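Local coordinates for SusD homolog (Bacteroides thetaiotaomicron VPI-5482, PDB 3IHV), which probably binds sugars at the outer membrane, as a SusD-family protein of a gut Bacteroides species, at residues V400-A405 with N421-V426; A425-G430 with C440-G445. All blocks are in the same frame, centred on the assembly; numbering follows the deposited sequence.

Contact 1 of 2, residues V400-A405 with N421-V426; sequences VLLLYA and NAINAV
Leu401 and Ala422 mark the level at which two nearly antiparallel helices pass: their CA atoms lie 5.1 Å apart, and those of Leu402 and Ile423 follow. The axes of the segments 400-405 and 421-426 approach to 8.0 Å with 147° between their directions, a close passage, and the alanines Ala422 and Ala405 stand near the crossing. The CB of Ala422 rests 3.5 Å from the backbone O of Leu401, an oxygen already engaged by Ala405 N in the helix ladder, and also meets CD2 of Tyr404 at 3.9 Å, obliquely to the ring. Ala405 brings a second methyl to this point, set against the CB atoms of Ala422 and Ile423.

The rest of the contact is made by branched side chains. Leu401 and Val426 run past each other in opposite senses, with CG2 of Val426 3.9 Å from CB of Leu401. A chi1 of 173° puts CG1 of Val426 anti to the backbone N and CG2 anti to the carbonyl carbon, and it is CG2 that meets both CB and CD1 of Leu401. Leu402 starts out less directly but reaches over with CD2, which lies 3.8 Å from CG1 of Ile423 and also touches Val426, crossing both side chains at about a right angle. Side chain meets side chain through carbon atoms alone, and the buried surface sums to 334 Å². Around it, helix 448-463 adds Glu458 and Glu462 against Leu402, and helix 219-232 lies against Leu401 and Tyr404. Helices 397-412 and 417-430, joined by a short connection, thus form an antiparallel helical hairpin within the SusD-family fold, a pairing in keeping with the family's place in the TPR clan.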
ATOM      1  N   VAL A 400       7.109   9.405   2.223  1.00  6.60           N
ATOM      2  CA  VAL A 400       6.943  10.593   3.035  1.00  6.97           C
ATOM      3  C   VAL A 400       7.776  11.765   2.495  1.00  7.49           C
ATOM      4  O   VAL A 400       7.270  12.883   2.438  1.00  6.54           O
ATOM      5  CB  VAL A 400       7.247  10.362   4.529  1.00  7.27           C
ATOM      6  CG1 VAL A 400       7.011  11.669   5.320  1.00  9.47           C
ATOM      7  CG2 VAL A 400       6.378   9.196   5.110  1.00  8.55           C
ATOM      8  N   LEU A 401       9.009  11.513   2.050  1.00  7.69           N
ATOM      9  CA  LEU A 401       9.796  12.607   1.453  1.00  7.74           C
ATOM     10  C   LEU A 401       9.046  13.174   0.243  1.00  7.98           C
ATOM     11  O   LEU A 401       8.959  14.382   0.066  1.00  6.57           O
ATOM     12  CB  LEU A 401      11.193  12.170   1.022  1.00  7.44           C
ATOM     13  CG  LEU A 401      12.173  11.889   2.164  1.00  7.75           C
ATOM     14  CD1 LEU A 401      13.502  11.261   1.663  1.00  5.12           C
ATOM     15  CD2 LEU A 401      12.449  13.142   2.995  1.00  6.97           C
ATOM     16  N   LEU A 402       8.502  12.283  -0.578  1.00  7.47           N
ATOM     17  CA  LEU A 402       7.793  12.766  -1.777  1.00  7.96           C
ATOM     18  C   LEU A 402       6.514  13.533  -1.379  1.00  7.43           C
ATOM     19  O   LEU A 402       6.175  14.562  -1.992  1.00  7.78           O
ATOM     20  CB  LEU A 402       7.489  11.619  -2.721  1.00  7.96           C
ATOM     21  CG  LEU A 402       8.715  10.966  -3.370  1.00  7.91           C
ATOM     22  CD1 LEU A 402       8.344   9.839  -4.329  1.00  7.05           C
ATOM     23  CD2 LEU A 402       9.547  12.007  -4.112  1.00  8.36           C
ATOM     24  N   LEU A 403       5.828  13.064  -0.318  1.00  6.71           N
ATOM     25  CA  LEU A 403       4.636  13.777   0.178  1.00  7.11           C
ATOM     26  C   LEU A 403       4.994  15.158   0.693  1.00  6.71           C
ATOM     27  O   LEU A 403       4.225  16.124   0.525  1.00  5.50           O
ATOM     28  CB  LEU A 403       3.945  12.987   1.301  1.00  7.11           C
ATOM     29  CG  LEU A 403       3.231  11.711   0.860  1.00  8.41           C
ATOM     30  CD1 LEU A 403       2.805  10.900   2.078  1.00  7.32           C
ATOM     31  CD2 LEU A 403       1.994  12.097  -0.017  1.00  6.48           C
ATOM     32  N   TYR A 404       6.138  15.243   1.377  1.00  6.65           N
ATOM     33  CA  TYR A 404       6.629  16.513   1.880  1.00  6.96           C
ATOM     34  C   TYR A 404       6.841  17.497   0.730  1.00  6.81           C
ATOM     35  O   TYR A 404       6.344  18.633   0.751  1.00  6.65           O
ATOM     36  CB  TYR A 404       7.918  16.252   2.661  1.00  5.97           C
ATOM     37  CG  TYR A 404       8.546  17.427   3.395  1.00  7.26           C
ATOM     38  CD1 TYR A 404       7.771  18.409   4.006  1.00  9.04           C
ATOM     39  CD2 TYR A 404       9.930  17.497   3.554  1.00  7.29           C
ATOM     40  CE1 TYR A 404       8.359  19.461   4.704  1.00  8.91           C
ATOM     41  CE2 TYR A 404      10.512  18.526   4.260  1.00  7.81           C
ATOM     42  CZ  TYR A 404       9.721  19.502   4.847  1.00  7.95           C
ATOM     43  OH  TYR A 404      10.319  20.532   5.550  1.00  9.82           O
ATOM     44  N   ALA A 405       7.524  17.034  -0.317  1.00  7.02           N
ATOM     45  CA  ALA A 405       7.758  17.867  -1.477  1.00  5.97           C
ATOM     46  C   ALA A 405       6.442  18.270  -2.110  1.00  6.41           C
ATOM     47  O   ALA A 405       6.245  19.464  -2.429  1.00  5.17           O
ATOM     48  CB  ALA A 405       8.620  17.157  -2.506  1.00  5.55           C
ATOM     49  N   ASN A 421      15.005  19.504  -1.820  1.00  7.03           N
ATOM     50  CA  ASN A 421      15.887  18.606  -1.093  1.00  7.94           C
ATOM     51  C   ASN A 421      15.243  17.248  -0.857  1.00  7.14           C
ATOM     52  O   ASN A 421      15.919  16.217  -0.954  1.00  7.87           O
ATOM     53  CB  ASN A 421      16.368  19.225   0.236  1.00  7.31           C
ATOM     54  CG  ASN A 421      17.347  20.380   0.045  1.00 10.92           C
ATOM     55  OD1 ASN A 421      17.970  20.540  -1.010  1.00 13.76           O
ATOM     56  ND2 ASN A 421      17.491  21.198   1.082  1.00 13.57           N
ATOM     57  N   ALA A 422      13.941  17.247  -0.573  1.00  7.65           N
ATOM     58  CA  ALA A 422      13.212  16.010  -0.269  1.00  7.90           C
ATOM     59  C   ALA A 422      13.106  15.142  -1.513  1.00  7.61           C
ATOM     60  O   ALA A 422      13.487  13.949  -1.482  1.00  8.13           O
ATOM     61  CB  ALA A 422      11.820  16.323   0.301  1.00  7.81           C
ATOM     62  N   ILE A 423      12.657  15.734  -2.616  1.00  7.14           N
ATOM     63  CA  ILE A 423      12.547  14.982  -3.892  1.00  7.24           C
ATOM     64  C   ILE A 423      13.940  14.561  -4.441  1.00  6.84           C
ATOM     65  O   ILE A 423      14.115  13.421  -4.886  1.00  8.05           O
ATOM     66  CB  ILE A 423      11.658  15.660  -4.971  1.00  7.37           C
ATOM     67  CG1 ILE A 423      11.448  14.655  -6.129  1.00  9.57           C
ATOM     68  CG2 ILE A 423      12.227  16.996  -5.461  1.00  7.00           C
ATOM     69  CD1 ILE A 423      10.223  14.897  -6.983  1.00 11.31           C
ATOM     70  N   ASN A 424      14.929  15.431  -4.333  1.00  6.76           N
ATOM     71  CA  ASN A 424      16.297  15.095  -4.816  1.00  6.26           C
ATOM     72  C   ASN A 424      16.963  14.007  -3.978  1.00  6.79           C
ATOM     73  O   ASN A 424      17.723  13.207  -4.524  1.00  6.67           O
ATOM     74  CB  ASN A 424      17.140  16.339  -5.005  1.00  6.52           C
ATOM     75  CG  ASN A 424      16.730  17.130  -6.235  1.00  6.72           C
ATOM     76  OD1 ASN A 424      16.139  16.567  -7.167  1.00 11.32           O
ATOM     77  ND2 ASN A 424      17.014  18.425  -6.232  1.00 11.16           N
ATOM     78  N   ALA A 425      16.601  13.880  -2.695  1.00  6.11           N
ATOM     79  CA  ALA A 425      17.154  12.776  -1.886  1.00  6.99           C
ATOM     80  C   ALA A 425      16.683  11.468  -2.471  1.00  6.70           C
ATOM     81  O   ALA A 425      17.471  10.504  -2.616  1.00  6.27           O
ATOM     82  CB  ALA A 425      16.721  12.861  -0.427  1.00  6.44           C
ATOM     83  N   VAL A 426      15.394  11.439  -2.813  1.00  6.90           N
ATOM     84  CA  VAL A 426      14.804  10.263  -3.420  1.00  6.67           C
ATOM     85  C   VAL A 426      15.409   9.954  -4.817  1.00  7.20           C
ATOM     86  O   VAL A 426      15.762   8.800  -5.099  1.00  7.16           O
ATOM     87  CB  VAL A 426      13.287  10.359  -3.496  1.00  7.75           C
ATOM     88  CG1 VAL A 426      12.719   9.180  -4.291  1.00  6.95           C
ATOM     89  CG2 VAL A 426      12.719  10.388  -2.076  1.00  6.48           C
TER

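Contact 2 of 2, residues A425-G430 with C440-G445; sequences AVRRRG and CDLPQG
Arg427 and Arg428, consecutive on the last turn of helix 417-430, grip Cys440 and Asp441 of the loop that leads to helix 448-463, so the contact ties a helix-connecting loop back onto the helix it follows. The charged part is a side-on, two-nitrogen salt bridge: NE of Arg428 reaches OD1 of Asp441 at 2.8 Å on its syn lone pair, and NH2 meets OD2 almost straight, at 177°. The two planes differ by only 22°, and the arginine chain is extended from CG to NE (chi3 180°), which carries the guanidinium out to the carboxylate. A methionine here would probably leave the Asp441 carboxylate without its charged mate, with a weak bond to Thr437 remaining.

The second polar link uses backbone. Arg427, bent at chi2 and chi3, directs NE to the Cys440 O, nearly along the C=O axis, with a weak second bond from NH2; its NH1 pairs with Glu458 of helix 448-463.

Apolar packing completes the contact. The SG of Cys440 sits 3.7 Å from CG of Arg428, while CD1 of Leu442 lies across the bent Arg427 chain, unusually tight at 3.3 Å from its CD.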
ATOM      1  N   ALA A 425      16.601  13.880  -2.695  1.00  6.11           N
ATOM      2  CA  ALA A 425      17.154  12.776  -1.886  1.00  6.99           C
ATOM      3  C   ALA A 425      16.683  11.468  -2.471  1.00  6.70           C
ATOM      4  O   ALA A 425      17.471  10.504  -2.616  1.00  6.27           O
ATOM      5  CB  ALA A 425      16.721  12.861  -0.427  1.00  6.44           C
ATOM      6  N   VAL A 426      15.394  11.439  -2.813  1.00  6.90           N
ATOM      7  CA  VAL A 426      14.804  10.263  -3.420  1.00  6.67           C
ATOM      8  C   VAL A 426      15.409   9.954  -4.817  1.00  7.20           C
ATOM      9  O   VAL A 426      15.762   8.800  -5.099  1.00  7.16           O
ATOM     10  CB  VAL A 426      13.287  10.359  -3.496  1.00  7.75           C
ATOM     11  CG1 VAL A 426      12.719   9.180  -4.291  1.00  6.95           C
ATOM     12  CG2 VAL A 426      12.719  10.388  -2.076  1.00  6.48           C
ATOM     13  N   ARG A 427      15.570  10.971  -5.642  1.00  6.60           N
ATOM     14  CA  ARG A 427      16.165  10.793  -6.976  1.00  7.61           C
ATOM     15  C   ARG A 427      17.626  10.306  -6.878  1.00  7.17           C
ATOM     16  O   ARG A 427      18.058   9.421  -7.623  1.00  7.85           O
ATOM     17  CB  ARG A 427      16.196  12.128  -7.723  1.00  9.21           C
ATOM     18  CG  ARG A 427      14.889  12.883  -7.915  1.00 11.46           C
ATOM     19  CD  ARG A 427      14.177  12.564  -9.105  1.00 10.14           C
ATOM     20  NE  ARG A 427      14.993  12.704 -10.328  1.00 10.70           N
ATOM     21  CZ  ARG A 427      14.735  12.003 -11.428  1.00 10.97           C
ATOM     22  NH1 ARG A 427      13.674  11.192 -11.465  1.00 12.45           N
ATOM     23  NH2 ARG A 427      15.534  12.088 -12.483  1.00 12.09           N
ATOM     24  N   ARG A 428      18.395  10.882  -5.963  1.00  5.73           N
ATOM     25  CA  ARG A 428      19.790  10.483  -5.828  1.00  5.82           C
ATOM     26  C   ARG A 428      19.913   9.011  -5.445  1.00  5.76           C
ATOM     27  O   ARG A 428      20.712   8.262  -5.986  1.00  5.50           O
ATOM     28  CB  ARG A 428      20.476  11.392  -4.800  1.00  6.88           C
ATOM     29  CG  ARG A 428      20.635  12.812  -5.353  1.00  6.32           C
ATOM     30  CD  ARG A 428      21.064  13.793  -4.300  1.00 10.95           C
ATOM     31  NE  ARG A 428      21.214  15.125  -4.838  1.00 12.39           N
ATOM     32  CZ  ARG A 428      21.713  16.163  -4.165  1.00 18.62           C
ATOM     33  NH1 ARG A 428      22.113  16.032  -2.899  1.00 18.70           N
ATOM     34  NH2 ARG A 428      21.819  17.352  -4.758  1.00 17.19           N
ATOM     35  N   ARG A 429      19.125   8.591  -4.462  1.00  5.54           N
ATOM     36  CA  ARG A 429      19.184   7.197  -4.067  1.00  6.50           C
ATOM     37  C   ARG A 429      18.763   6.327  -5.275  1.00  6.38           C
ATOM     38  O   ARG A 429      19.365   5.262  -5.519  1.00  6.85           O
ATOM     39  CB  ARG A 429      18.293   6.967  -2.833  1.00  6.37           C
ATOM     40  CG  ARG A 429      18.487   5.652  -2.129  1.00  6.57           C
ATOM     41  CD  ARG A 429      17.653   4.533  -2.712  1.00  6.19           C
ATOM     42  NE  ARG A 429      16.246   4.731  -2.489  1.00  5.98           N
ATOM     43  CZ  ARG A 429      15.567   4.349  -1.411  1.00  6.82           C
ATOM     44  NH1 ARG A 429      16.174   3.741  -0.385  1.00  8.88           N
ATOM     45  NH2 ARG A 429      14.264   4.558  -1.365  1.00  8.77           N
ATOM     46  N   GLY A 430      17.727   6.774  -5.986  1.00  6.23           N
ATOM     47  CA  GLY A 430      17.186   6.049  -7.146  1.00  6.66           C
ATOM     48  C   GLY A 430      18.148   5.932  -8.312  1.00  6.76           C
ATOM     49  O   GLY A 430      18.000   5.035  -9.155  1.00  7.55           O
ATOM     50  N   CYS A 440      20.910  13.435 -12.067  1.00 16.79           N
ATOM     51  CA  CYS A 440      19.716  12.872 -11.463  1.00 14.10           C
ATOM     52  C   CYS A 440      18.792  13.883 -10.815  1.00 12.93           C
ATOM     53  O   CYS A 440      17.580  13.620 -10.699  1.00 12.37           O
ATOM     54  CB  CYS A 440      20.074  11.816 -10.392  1.00 14.35           C
ATOM     55  SG  CYS A 440      21.072  12.397  -8.993  1.00 13.01           S
ATOM     56  N   ASP A 441      19.332  15.008 -10.337  1.00 10.87           N
ATOM     57  CA  ASP A 441      18.488  15.987  -9.626  1.00 10.49           C
ATOM     58  C   ASP A 441      17.428  16.605 -10.499  1.00  9.70           C
ATOM     59  O   ASP A 441      17.665  16.819 -11.679  1.00  9.09           O
ATOM     60  CB  ASP A 441      19.298  17.154  -9.049  1.00  9.99           C
ATOM     61  CG  ASP A 441      20.094  16.792  -7.821  1.00 10.90           C
ATOM     62  OD1 ASP A 441      19.916  15.705  -7.237  1.00 10.92           O
ATOM     63  OD2 ASP A 441      20.921  17.630  -7.407  1.00 11.79           O
ATOM     64  N   LEU A 442      16.263  16.897  -9.915  1.00  9.24           N
ATOM     65  CA  LEU A 442      15.277  17.718 -10.594  1.00  9.61           C
ATOM     66  C   LEU A 442      15.918  19.075 -10.680  1.00  9.03           C
ATOM     67  O   LEU A 442      16.431  19.571  -9.665  1.00  9.78           O
ATOM     68  CB  LEU A 442      13.960  17.926  -9.837  1.00 10.01           C
ATOM     69  CG  LEU A 442      12.823  16.934  -9.882  1.00 15.09           C
ATOM     70  CD1 LEU A 442      13.262  15.697  -9.218  1.00 19.42           C
ATOM     71  CD2 LEU A 442      11.564  17.501  -9.175  1.00 12.37           C
ATOM     72  N   PRO A 443      15.866  19.708 -11.862  1.00  8.07           N
ATOM     73  CA  PRO A 443      16.432  21.007 -12.068  1.00  7.42           C
ATOM     74  C   PRO A 443      15.687  22.116 -11.339  1.00  6.09           C
ATOM     75  O   PRO A 443      14.508  22.002 -11.140  1.00  6.32           O
ATOM     76  CB  PRO A 443      16.265  21.225 -13.572  1.00  7.45           C
ATOM     77  CG  PRO A 443      15.063  20.507 -13.893  1.00  9.22           C
ATOM     78  CD  PRO A 443      15.115  19.252 -13.055  1.00  9.48           C
ATOM     79  N   GLN A 444      16.434  23.127 -10.909  1.00  5.68           N
ATOM     80  CA  GLN A 444      15.892  24.372 -10.404  1.00  4.88           C
ATOM     81  C   GLN A 444      15.146  25.015 -11.556  1.00  5.95           C
ATOM     82  O   GLN A 444      15.392  24.687 -12.734  1.00  5.02           O
ATOM     83  CB  GLN A 444      16.997  25.328  -9.966  1.00  6.02           C
ATOM     84  CG  GLN A 444      17.757  24.873  -8.781  1.00  5.31           C
ATOM     85  CD  GLN A 444      16.888  24.769  -7.540  1.00  7.26           C
ATOM     86  OE1 GLN A 444      16.328  25.749  -7.088  1.00  7.75           O
ATOM     87  NE2 GLN A 444      16.808  23.589  -6.986  1.00 10.92           N
ATOM     88  N   GLY A 445      14.275  25.967 -11.228  1.00  5.87           N
ATOM     89  CA  GLY A 445      13.512  26.665 -12.244  1.00  6.35           C
ATOM     90  C   GLY A 445      12.117  26.143 -12.497  1.00  6.44           C
ATOM     91  O   GLY A 445      11.380  26.715 -13.314  1.00  7.55           O
TER

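Contacts 1 and 2 lie with their centres about 9 Å apart and share helix 417-430, with Ala425 and Val426 belonging to both. In chain order, helix 397-412 comes first, then helix 417-430, then the loop holding 440-445 and helix 448-463, all in the SusD-family part of the chain. Contact 1 is buried, its centre about 18 Å from that of the chain; contact 2 is partly buried, at about 24 Å. They meet directly: OD1 of Asn424 is 2.8 Å from N of Leu442, a probable hydrogen bond, and Ile423 packs on Leu442. Helix 417-430 thus packs by apolar side chains on helix 397-412 and holds the following loop by both polar and apolar contacts.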